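PDB 4JGW: Ral guanine nucleotide dissociation stimulator-like 2 from Mus musculus, which probably acts as a guanine nucleotide exchange factor for small G proteins and may serve as an effector of Ras and Rap. Local coordinates for residues 87-92 against 123-128; 91-96 against 135-140; 99-104 against 141-146; 117-122 against 164-169. One frame throughout, in Å; residues are numbered along the deposited sequence.

Contact 1 (87-92 against 123-128)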
loop_
_atom_site.group_PDB
_atom_site.type_symbol
_atom_site.label_atom_id
_atom_site.label_comp_id
_atom_site.label_asym_id
_atom_site.label_seq_id
_atom_site.Cartn_x
_atom_site.Cartn_y
_atom_site.Cartn_z
ATOM N N THR A 87 17.251 -0.448 -7.202
ATOM C CA THR A 87 18.524 -0.140 -6.543
ATOM C C THR A 87 18.366 -0.313 -5.028
ATOM O O THR A 87 17.470 -1.031 -4.582
ATOM C CB THR A 87 19.079 1.271 -6.951
ATOM O OG1 THR A 87 20.370 1.475 -6.366
ATOM C CG2 THR A 87 18.143 2.409 -6.526
ATOM N N SER A 88 19.236 0.311 -4.238
ATOM C CA SER A 88 19.076 0.304 -2.787
ATOM C C SER A 88 19.269 1.700 -2.205
ATOM O O SER A 88 19.846 2.578 -2.853
ATOM C CB SER A 88 20.027 -0.702 -2.130
ATOM O OG SER A 88 21.361 -0.231 -2.129
ATOM N N THR A 89 18.771 1.891 -0.985
ATOM C CA THR A 89 18.877 3.163 -0.268
ATOM C C THR A 89 20.328 3.632 -0.065
ATOM O O THR A 89 20.626 4.797 -0.331
ATOM C CB THR A 89 18.092 3.124 1.071
ATOM O OG1 THR A 89 16.694 2.993 0.792
ATOM C CG2 THR A 89 18.318 4.385 1.891
ATOM N N PRO A 90 21.234 2.735 0.393
ATOM C CA PRO A 90 22.628 3.180 0.499
ATOM C C PRO A 90 23.273 3.460 -0.862
ATOM O O PRO A 90 24.114 4.353 -0.970
ATOM C CB PRO A 90 23.328 2.012 1.206
ATOM C CG PRO A 90 22.442 0.839 1.000
ATOM C CD PRO A 90 21.050 1.376 0.942
ATOM N N ALA A 91 22.870 2.707 -1.885
ATOM C CA ALA A 91 23.373 2.908 -3.243
ATOM C C ALA A 91 22.941 4.260 -3.816
ATOM O O ALA A 91 23.746 4.960 -4.433
ATOM C CB ALA A 91 22.929 1.771 -4.153
ATOM N N LEU A 92 21.676 4.621 -3.599
ATOM C CA LEU A 92 21.139 5.901 -4.068
ATOM C C LEU A 92 21.736 7.082 -3.303
ATOM O O LEU A 92 22.098 8.096 -3.903
ATOM C CB LEU A 92 19.605 5.913 -3.972
ATOM C CG LEU A 92 18.839 7.120 -4.529
ATOM C CD1 LEU A 92 19.092 7.307 -6.020
ATOM C CD2 LEU A 92 17.350 6.976 -4.256
ATOM N N SER A 123 15.602 15.801 2.518
ATOM C CA SER A 123 14.590 16.123 3.527
ATOM C C SER A 123 13.236 15.515 3.166
ATOM O O SER A 123 12.574 14.919 4.019
ATOM C CB SER A 123 14.476 17.638 3.753
ATOM O OG SER A 123 14.147 18.320 2.554
ATOM N N THR A 124 12.839 15.655 1.901
ATOM C CA THR A 124 11.609 15.034 1.398
ATOM C C THR A 124 11.665 13.507 1.538
ATOM O O THR A 124 10.710 12.893 2.012
ATOM C CB THR A 124 11.319 15.444 -0.069
ATOM O OG1 THR A 124 11.167 16.866 -0.144
ATOM C CG2 THR A 124 10.043 14.786 -0.584
ATOM N N TRP A 125 12.793 12.917 1.142
ATOM C CA TRP A 125 13.035 11.473 1.257
ATOM C C TRP A 125 12.890 10.983 2.697
ATOM O O TRP A 125 12.201 9.992 2.956
ATOM C CB TRP A 125 14.426 11.131 0.703
ATOM C CG TRP A 125 14.755 9.659 0.568
ATOM C CD1 TRP A 125 13.928 8.596 0.802
ATOM C CD2 TRP A 125 15.999 9.102 0.116
ATOM N NE1 TRP A 125 14.587 7.415 0.555
ATOM C CE2 TRP A 125 15.859 7.697 0.130
ATOM C CE3 TRP A 125 17.223 9.656 -0.283
ATOM C CZ2 TRP A 125 16.895 6.837 -0.247
ATOM C CZ3 TRP A 125 18.256 8.798 -0.654
ATOM C CH2 TRP A 125 18.083 7.403 -0.633
ATOM N N LEU A 126 13.532 11.690 3.625
ATOM C CA LEU A 126 13.499 11.335 5.040
ATOM C C LEU A 126 12.103 11.505 5.638
ATOM O O LEU A 126 11.649 10.659 6.415
ATOM C CB LEU A 126 14.530 12.159 5.818
ATOM C CG LEU A 126 14.665 11.968 7.333
ATOM C CD1 LEU A 126 15.039 10.532 7.696
ATOM C CD2 LEU A 126 15.693 12.944 7.875
ATOM N N ALA A 127 11.429 12.591 5.265
ATOM C CA ALA A 127 10.073 12.863 5.733
ATOM C C ALA A 127 9.068 11.849 5.180
ATOM O O ALA A 127 8.209 11.359 5.918
ATOM C CB ALA A 127 9.658 14.287 5.380
ATOM N N SER A 128 9.192 11.531 3.892
ATOM C CA SER A 128 8.300 10.576 3.235
ATOM C C SER A 128 8.568 9.131 3.648
ATOM O O SER A 128 7.634 8.379 3.927
ATOM C CB SER A 128 8.393 10.702 1.710
ATOM O OG SER A 128 7.955 11.975 1.270
#
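Trp125 reaches from helix 108-128 to the first turn of helix 89-101, where its indole meets Thr89 and Leu92. The backbones lie well apart, the nearest CA atoms, those of Thr89 and Trp125, being 10.3 Å from each other, a distance that the large indole bridges. From CB the chain leaves with CG anti to the backbone N (chi1 -172°), which sends the indole outward toward helix 89-101. In the pyrrole part of the ring, NE1 is hydrogen-bonded to Asp132. Farther out, CZ2 lies 3.6 Å from Thr89 CG2, and CH2 sits 3.7 Å from Leu92 CD2. CZ3 comes to 4.1 Å from the same Leu92 CD2, the methyl forming an off-centre CH-pi contact with the six-membered ring. Threonine suits its place because its two branches divide the work: the methyl packs on the indole, while OG1 is hydrogen-bonded to His83 and Arg84. At the start of the helix Ser88 is the N-cap, its OG accepting a weak bond from Ala91 N. A buried tryptophan packed between two helices is here part of the core of the largely helical RasGEF N-terminal (REM) domain.

Contact 2 (91-96 against 135-140)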
loop_
_atom_site.group_PDB
_atom_site.type_symbol
_atom_site.label_atom_id
_atom_site.label_comp_id
_atom_site.label_asym_id
_atom_site.label_seq_id
_atom_site.Cartn_x
_atom_site.Cartn_y
_atom_site.Cartn_z
ATOM N N ALA A 91 22.870 2.707 -1.885
ATOM C CA ALA A 91 23.373 2.908 -3.243
ATOM C C ALA A 91 22.941 4.260 -3.816
ATOM O O ALA A 91 23.746 4.960 -4.433
ATOM C CB ALA A 91 22.929 1.771 -4.153
ATOM N N LEU A 92 21.676 4.621 -3.599
ATOM C CA LEU A 92 21.139 5.901 -4.068
ATOM C C LEU A 92 21.736 7.082 -3.303
ATOM O O LEU A 92 22.098 8.096 -3.903
ATOM C CB LEU A 92 19.605 5.913 -3.972
ATOM C CG LEU A 92 18.839 7.120 -4.529
ATOM C CD1 LEU A 92 19.092 7.307 -6.020
ATOM C CD2 LEU A 92 17.350 6.976 -4.256
ATOM N N PHE A 93 21.827 6.936 -1.980
ATOM C CA PHE A 93 22.455 7.925 -1.105
ATOM C C PHE A 93 23.908 8.159 -1.524
ATOM O O PHE A 93 24.371 9.301 -1.569
ATOM C CB PHE A 93 22.403 7.440 0.347
ATOM C CG PHE A 93 22.465 8.538 1.380
ATOM C CD1 PHE A 93 22.106 8.270 2.697
ATOM C CD2 PHE A 93 22.872 9.829 1.052
ATOM C CE1 PHE A 93 22.161 9.265 3.672
ATOM C CE2 PHE A 93 22.926 10.830 2.018
ATOM C CZ PHE A 93 22.569 10.547 3.330
ATOM N N GLY A 94 24.616 7.070 -1.825
ATOM C CA GLY A 94 26.008 7.131 -2.272
ATOM C C GLY A 94 26.191 7.891 -3.574
ATOM O O GLY A 94 27.126 8.681 -3.710
ATOM N N LEU A 95 25.289 7.659 -4.527
ATOM C CA LEU A 95 25.329 8.339 -5.824
ATOM C C LEU A 95 24.974 9.823 -5.724
ATOM O O LEU A 95 25.434 10.630 -6.534
ATOM C CB LEU A 95 24.418 7.639 -6.835
ATOM C CG LEU A 95 24.841 6.229 -7.258
ATOM C CD1 LEU A 95 23.674 5.503 -7.880
ATOM C CD2 LEU A 95 26.036 6.251 -8.202
ATOM N N VAL A 96 24.153 10.169 -4.735
ATOM C CA VAL A 96 23.866 11.567 -4.421
ATOM C C VAL A 96 25.130 12.230 -3.873
ATOM O O VAL A 96 25.503 13.325 -4.305
ATOM C CB VAL A 96 22.681 11.710 -3.425
ATOM C CG1 VAL A 96 22.581 13.135 -2.884
ATOM C CG2 VAL A 96 21.372 11.305 -4.092
ATOM N N SER A 135 21.234 1.981 9.946
ATOM C CA SER A 135 22.662 1.789 10.188
ATOM C C SER A 135 23.443 1.609 8.889
ATOM O O SER A 135 24.636 1.908 8.829
ATOM C CB SER A 135 22.884 0.584 11.109
ATOM O OG SER A 135 24.261 0.269 11.225
ATOM N N GLU A 136 22.756 1.123 7.856
ATOM C CA GLU A 136 23.369 0.822 6.558
ATOM C C GLU A 136 23.838 2.059 5.786
ATOM O O GLU A 136 24.691 1.954 4.901
ATOM C CB GLU A 136 22.403 0.009 5.692
ATOM C CG GLU A 136 22.167 -1.418 6.176
ATOM C CD GLU A 136 21.123 -2.158 5.352
ATOM O OE1 GLU A 136 20.269 -1.494 4.719
ATOM O OE2 GLU A 136 21.153 -3.409 5.346
ATOM N N VAL A 137 23.281 3.222 6.117
ATOM C CA VAL A 137 23.640 4.472 5.438
ATOM C C VAL A 137 24.597 5.344 6.261
ATOM O O VAL A 137 24.684 6.558 6.050
ATOM C CB VAL A 137 22.385 5.290 5.007
ATOM C CG1 VAL A 137 21.614 4.556 3.921
ATOM C CG2 VAL A 137 21.484 5.605 6.202
ATOM N N LYS A 138 25.322 4.710 7.185
ATOM C CA LYS A 138 26.245 5.410 8.082
ATOM C C LYS A 138 27.403 6.079 7.340
ATOM O O LYS A 138 27.700 7.253 7.576
ATOM C CB LYS A 138 26.782 4.456 9.155
ATOM N N GLY A 139 28.043 5.329 6.446
ATOM C CA GLY A 139 29.166 5.833 5.656
ATOM C C GLY A 139 28.777 6.944 4.696
ATOM O O GLY A 139 29.524 7.907 4.519
ATOM N N GLN A 140 27.601 6.805 4.084
ATOM C CA GLN A 140 27.069 7.808 3.161
ATOM C C GLN A 140 26.673 9.094 3.882
ATOM O O GLN A 140 26.726 10.180 3.299
ATOM C CB GLN A 140 25.874 7.253 2.381
ATOM C CG GLN A 140 26.229 6.197 1.336
ATOM C CD GLN A 140 26.294 4.783 1.896
ATOM O OE1 GLN A 140 26.194 4.566 3.105
ATOM N NE2 GLN A 140 26.461 3.810 1.009
#
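Gly94 and Gln140 bring the two backbones close, their CA atoms 5.6 Å apart, where helix 89-101 meets the first turn of helix 138-151. Glycine suits this point because it has no side chain to hold the helices apart: Gln140 CG can settle 3.7 Å from Gly94 N, directly against the backbone. Beside it, Phe93 turns its ring toward the second helix, with CG anti to the backbone N (chi1 -156°, well short of a fully extended 180°). Gln140 CB lies over one face of that ring, offset toward the rim and 3.8 Å from Phe93 CG, in a CH-pi contact. Such close apposition of helices through a glycine belongs here to the helical bundle of the RasGEF N-terminal motif, in which Phe93 also reaches helix 108-128. The glutamine chain bends at chi2 (86°); the amide plane ends 20° from the phenyl plane, while CB and CG make the contacts. Val137 occupies the N-cap position of helix 138-151 and is the third residue of a type I turn from Ser135 to Lys138. Its CB is 3.8 Å from Phe93 CD1, the two side chains crossing at about a right angle, and the compact branched valine also packs on Pro90, joining the helix start to the beginning of helix 89-101.

Contact 3 (99-104 against 141-146)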
loop_
_atom_site.group_PDB
_atom_site.type_symbol
_atom_site.label_atom_id
_atom_site.label_comp_id
_atom_site.label_asym_id
_atom_site.label_seq_id
_atom_site.Cartn_x
_atom_site.Cartn_y
_atom_site.Cartn_z
ATOM N N ARG A 99 27.611 12.670 -6.738
ATOM C CA ARG A 99 27.275 13.817 -7.579
ATOM C C ARG A 99 27.687 15.146 -6.945
ATOM O O ARG A 99 28.168 16.046 -7.637
ATOM C CB ARG A 99 25.779 13.803 -7.931
ATOM C CG ARG A 99 25.277 14.991 -8.758
ATOM C CD ARG A 99 25.907 15.061 -10.142
ATOM N NE ARG A 99 25.495 16.270 -10.855
ATOM C CZ ARG A 99 26.009 16.684 -12.011
ATOM N NH1 ARG A 99 26.970 15.993 -12.614
ATOM N NH2 ARG A 99 25.556 17.799 -12.569
ATOM N N LEU A 100 27.510 15.254 -5.630
ATOM C CA LEU A 100 27.906 16.452 -4.891
ATOM C C LEU A 100 29.426 16.615 -4.834
ATOM O O LEU A 100 29.936 17.735 -4.921
ATOM C CB LEU A 100 27.315 16.441 -3.475
ATOM C CG LEU A 100 25.798 16.599 -3.307
ATOM C CD1 LEU A 100 25.383 16.275 -1.878
ATOM C CD2 LEU A 100 25.322 17.996 -3.702
ATOM N N GLU A 101 30.134 15.496 -4.693
ATOM C CA GLU A 101 31.599 15.486 -4.634
ATOM C C GLU A 101 32.245 15.878 -5.962
ATOM O O GLU A 101 33.253 16.585 -5.979
ATOM C CB GLU A 101 32.113 14.115 -4.189
ATOM C CG GLU A 101 32.008 13.868 -2.693
ATOM C CD GLU A 101 32.173 12.403 -2.321
ATOM O OE1 GLU A 101 32.595 11.598 -3.179
ATOM O OE2 GLU A 101 31.881 12.056 -1.158
ATOM N N ALA A 102 31.661 15.419 -7.066
ATOM C CA ALA A 102 32.144 15.762 -8.406
ATOM C C ALA A 102 31.780 17.200 -8.785
ATOM O O ALA A 102 32.012 17.635 -9.919
ATOM C CB ALA A 102 31.592 14.784 -9.433
ATOM N N LEU A 103 31.225 17.932 -7.823
ATOM C CA LEU A 103 30.726 19.278 -8.053
ATOM C C LEU A 103 31.357 20.284 -7.087
ATOM O O LEU A 103 30.942 21.444 -7.024
ATOM C CB LEU A 103 29.201 19.286 -7.924
ATOM C CG LEU A 103 28.386 19.824 -9.103
ATOM C CD1 LEU A 103 28.526 18.930 -10.329
ATOM C CD2 LEU A 103 26.932 19.930 -8.709
ATOM N N GLU A 104 32.367 19.831 -6.346
ATOM C CA GLU A 104 33.082 20.671 -5.384
ATOM C C GLU A 104 34.002 21.704 -6.040
ATOM O O GLU A 104 34.292 22.745 -5.446
ATOM C CB GLU A 104 33.871 19.808 -4.395
ATOM C CG GLU A 104 33.050 19.312 -3.213
ATOM C CD GLU A 104 33.834 18.394 -2.293
ATOM O OE1 GLU A 104 34.082 17.231 -2.676
ATOM O OE2 GLU A 104 34.196 18.833 -1.181
ATOM N N LEU A 141 26.274 8.961 5.147
ATOM C CA LEU A 141 25.933 10.106 5.991
ATOM C C LEU A 141 27.184 10.928 6.300
ATOM O O LEU A 141 27.166 12.157 6.192
ATOM C CB LEU A 141 25.266 9.640 7.291
ATOM C CG LEU A 141 24.159 10.483 7.937
ATOM C CD1 LEU A 141 23.486 9.689 9.050
ATOM C CD2 LEU A 141 24.654 11.824 8.469
ATOM N N ASP A 142 28.261 10.240 6.684
ATOM C CA ASP A 142 29.560 10.874 6.939
ATOM C C ASP A 142 30.109 11.499 5.660
ATOM O O ASP A 142 30.739 12.555 5.694
ATOM C CB ASP A 142 30.566 9.858 7.493
ATOM C CG ASP A 142 30.085 9.177 8.769
ATOM O OD1 ASP A 142 29.246 9.757 9.494
ATOM O OD2 ASP A 142 30.556 8.054 9.049
ATOM N N ARG A 143 29.854 10.831 4.538
ATOM C CA ARG A 143 30.217 11.312 3.209
ATOM C C ARG A 143 29.502 12.627 2.886
ATOM O O ARG A 143 30.063 13.501 2.222
ATOM C CB ARG A 143 29.839 10.252 2.177
ATOM C CG ARG A 143 30.829 10.045 1.052
ATOM C CD ARG A 143 30.274 9.029 0.071
ATOM N NE ARG A 143 31.196 8.726 -1.018
ATOM C CZ ARG A 143 30.926 7.898 -2.023
ATOM N NH1 ARG A 143 29.749 7.285 -2.095
ATOM N NH2 ARG A 143 31.834 7.683 -2.966
ATOM N N LEU A 144 28.265 12.759 3.363
ATOM C CA LEU A 144 27.459 13.956 3.128
ATOM C C LEU A 144 27.864 15.131 4.017
ATOM O O LEU A 144 28.084 16.238 3.521
ATOM C CB LEU A 144 25.965 13.650 3.300
ATOM C CG LEU A 144 24.970 14.819 3.261
ATOM C CD1 LEU A 144 24.863 15.427 1.865
ATOM C CD2 LEU A 144 23.602 14.378 3.757
ATOM N N GLU A 145 27.954 14.892 5.326
ATOM C CA GLU A 145 28.210 15.977 6.277
ATOM C C GLU A 145 29.652 16.495 6.247
ATOM O O GLU A 145 29.908 17.637 6.628
ATOM C CB GLU A 145 27.751 15.612 7.701
ATOM C CG GLU A 145 28.750 14.852 8.565
ATOM C CD GLU A 145 28.302 14.764 10.020
ATOM O OE1 GLU A 145 27.322 14.040 10.304
ATOM O OE2 GLU A 145 28.933 15.417 10.879
ATOM N N SER A 146 30.579 15.659 5.776
ATOM C CA SER A 146 31.956 16.092 5.544
ATOM C C SER A 146 32.032 16.988 4.311
ATOM O O SER A 146 32.869 17.884 4.245
ATOM C CB SER A 146 32.900 14.896 5.394
ATOM O OG SER A 146 32.631 14.172 4.205
HETATM O O HOH W 1 32.351 13.637 0.874
#
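Arg143 and Leu144 carry this contact from helix 138-151, meeting Glu101 and Leu100 at the end of helix 89-101. Of the touching residues, Arg143 comes first. Its chain is extended from CG to NE and crosses the side chain of Glu101 at about a right angle, with the carboxylate and guanidinium planes 69° apart. Glu101 OE2 lies 3.4 Å from Arg143 NE, a long salt bridge, and the two flat groups do not meet in the paired, side-by-side way. The same oxygen rests 3.2 Å from Arg143 CG, so it lies against the arginine's aliphatic stem as well as its charge. Arginine suits the place because NH2 extends farther, to a salt bridge with Asp98, about one helical turn before Glu101. The backbone of Arg143 takes part too: water 1 donates to its carbonyl O at 2.7 Å and to Glu101 OE2 at 2.6 Å, linking the two helices. Leu144 follows, with CG anti to the backbone N (chi1 173°); its CD1 meets Leu100 CD1 at 3.9 Å. These leucines lie on the inner side of the pair, both packing also on helix 108-128, Leu100 through Ala118. Farther on, Ser146 OG turns back to its own helix and donates to Asp142 O at 2.9 Å. The chemistry is thus divided between an apolar inside and a charged outer part: with two acids about it, the positive charge of Arg143 is probably well compensated, and the water lets Glu101 reach the neighbouring backbone without a direct bond.

Contact 4 (117-122 against 164-169)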
loop_
_atom_site.group_PDB
_atom_site.type_symbol
_atom_site.label_atom_id
_atom_site.label_comp_id
_atom_site.label_asym_id
_atom_site.label_seq_id
_atom_site.Cartn_x
_atom_site.Cartn_y
_atom_site.Cartn_z
ATOM N N VAL A 117 19.267 21.746 -3.680
ATOM C CA VAL A 117 18.361 20.741 -4.233
ATOM C C VAL A 117 18.554 19.405 -3.505
ATOM O O VAL A 117 17.578 18.733 -3.174
ATOM C CB VAL A 117 18.536 20.567 -5.765
ATOM C CG1 VAL A 117 17.519 19.577 -6.322
ATOM C CG2 VAL A 117 18.391 21.905 -6.475
ATOM N N ALA A 118 19.810 19.047 -3.245
ATOM C CA ALA A 118 20.140 17.811 -2.536
ATOM C C ALA A 118 19.574 17.795 -1.114
ATOM O O ALA A 118 18.980 16.802 -0.695
ATOM C CB ALA A 118 21.649 17.577 -2.527
ATOM N N ILE A 119 19.755 18.900 -0.388
ATOM C CA ILE A 119 19.177 19.074 0.948
ATOM C C ILE A 119 17.654 18.932 0.902
ATOM O O ILE A 119 17.063 18.246 1.739
ATOM C CB ILE A 119 19.570 20.450 1.579
ATOM C CG1 ILE A 119 21.096 20.588 1.739
ATOM C CG2 ILE A 119 18.839 20.690 2.908
ATOM C CD1 ILE A 119 21.789 19.470 2.518
ATOM N N SER A 120 17.034 19.571 -0.089
ATOM C CA SER A 120 15.585 19.510 -0.282
ATOM C C SER A 120 15.091 18.095 -0.608
ATOM O O SER A 120 14.077 17.649 -0.062
ATOM C CB SER A 120 15.148 20.497 -1.369
ATOM O OG SER A 120 13.771 20.357 -1.668
ATOM N N VAL A 121 15.806 17.402 -1.491
ATOM C CA VAL A 121 15.468 16.029 -1.873
ATOM C C VAL A 121 15.625 15.057 -0.697
ATOM O O VAL A 121 14.751 14.220 -0.459
ATOM C CB VAL A 121 16.297 15.556 -3.102
ATOM C CG1 VAL A 121 16.306 14.034 -3.221
ATOM C CG2 VAL A 121 15.761 16.188 -4.381
ATOM N N LEU A 122 16.730 15.186 0.037
ATOM C CA LEU A 122 17.005 14.317 1.183
ATOM C C LEU A 122 16.030 14.552 2.335
ATOM O O LEU A 122 15.668 13.608 3.039
ATOM C CB LEU A 122 18.456 14.462 1.657
ATOM C CG LEU A 122 19.548 13.893 0.740
ATOM C CD1 LEU A 122 20.905 14.507 1.061
ATOM C CD2 LEU A 122 19.612 12.366 0.794
ATOM N N ALA A 164 21.409 21.926 8.658
ATOM C CA ALA A 164 21.790 21.528 10.014
ATOM C C ALA A 164 20.774 20.564 10.623
ATOM O O ALA A 164 21.150 19.561 11.234
ATOM C CB ALA A 164 21.964 22.754 10.900
ATOM N N ASP A 165 19.491 20.872 10.443
ATOM C CA ASP A 165 18.405 20.030 10.940
ATOM C C ASP A 165 18.315 18.690 10.209
ATOM O O ASP A 165 17.921 17.686 10.803
ATOM C CB ASP A 165 17.066 20.767 10.864
ATOM C CG ASP A 165 16.859 21.727 12.024
ATOM O OD1 ASP A 165 16.063 21.397 12.929
ATOM O OD2 ASP A 165 17.496 22.802 12.037
ATOM N N LEU A 166 18.681 18.686 8.927
ATOM C CA LEU A 166 18.664 17.468 8.114
ATOM C C LEU A 166 19.652 16.426 8.636
ATOM O O LEU A 166 19.305 15.250 8.763
ATOM C CB LEU A 166 18.938 17.787 6.638
ATOM C CG LEU A 166 19.062 16.621 5.643
ATOM C CD1 LEU A 166 17.773 15.810 5.544
ATOM C CD2 LEU A 166 19.479 17.122 4.273
ATOM N N ILE A 167 20.872 16.868 8.939
ATOM C CA ILE A 167 21.917 15.986 9.465
ATOM C C ILE A 167 21.494 15.403 10.815
ATOM O O ILE A 167 21.608 14.195 11.034
ATOM C CB ILE A 167 23.285 16.711 9.590
ATOM C CG1 ILE A 167 23.671 17.368 8.259
ATOM C CG2 ILE A 167 24.378 15.737 10.039
ATOM C CD1 ILE A 167 24.639 18.533 8.398
ATOM N N ARG A 168 20.989 16.266 11.696
ATOM C CA ARG A 168 20.486 15.862 13.012
ATOM C C ARG A 168 19.375 14.815 12.902
ATOM O O ARG A 168 19.378 13.821 13.633
ATOM C CB ARG A 168 19.996 17.087 13.793
ATOM C CG ARG A 168 19.388 16.777 15.160
ATOM C CD ARG A 168 18.998 18.048 15.903
ATOM N NE ARG A 168 17.920 18.785 15.242
ATOM C CZ ARG A 168 16.634 18.713 15.579
ATOM N NH1 ARG A 168 16.240 17.935 16.581
ATOM N NH2 ARG A 168 15.736 19.426 14.911
ATOM N N ASN A 169 18.437 15.047 11.985
ATOM C CA ASN A 169 17.334 14.119 11.743
ATOM C C ASN A 169 17.791 12.796 11.127
ATOM O O ASN A 169 17.225 11.742 11.420
ATOM C CB ASN A 169 16.251 14.776 10.880
ATOM C CG ASN A 169 15.475 15.853 11.625
ATOM O OD1 ASN A 169 15.101 15.680 12.785
ATOM N ND2 ASN A 169 15.221 16.969 10.952
#
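With CG anti to the backbone N (chi1 176°), Leu166 directs its isobutyl group from helix 164-172 to helix 108-128, where Ile119 holds CG1 anti to its carbonyl carbon (chi1 -61°). A second bend in the isoleucine, chi2 -55°, folds CD1 round to 3.7 Å from Leu166 CD2. That one leucine methyl does much of the touching: it also lies 3.7 Å from the carbonyl O of Ile119 and 3.9 Å from Leu122 CB. The other methyl, Leu166 CD1, rests against the backbone one turn on, 3.9 Å from Leu122 C. Leucine suits this place because its forked end puts CD2 between Ile119 and Leu122 and lays CD1 on the backbone of Leu122, and the helices approach closely enough, 7.4 Å between the CA atoms of Ile119 and Leu166, for such a short side chain to span them. The branched Ile119 extends on to Leu148 of helix 138-151, which packs beside this pair in the helical REM domain. Across the helices, then, cohesion comes from van der Waals packing and burial of apolar surface, with no hydrogen bond between the segments.

How the contacts relate
All four contacts lie in the N-terminal Ras-GEF region and join helices 89-101, 108-128, 138-151 and 164-172 into one bundle. Contacts 1 and 2 start from the same end of helix 89-101, share Ala91 and Leu92, and have centres about 9 Å apart; Thr89 CG2 and Val137 CG1, 3.9 Å apart, connect them. Contact 3 lies farther along the helix pair of contact 2, about 11 Å away between centres. Contact 4 packs helix 164-172 against helix 108-128, and Leu122 ties it inward: its CD2 is 3.9 Å from Phe93 CE2 of contact 2, and its CD1 is 3.8 Å from Leu144 CD2 of contact 3. Toward contact 1, Ser123 N lies 3.7 Å from Leu166 CD1.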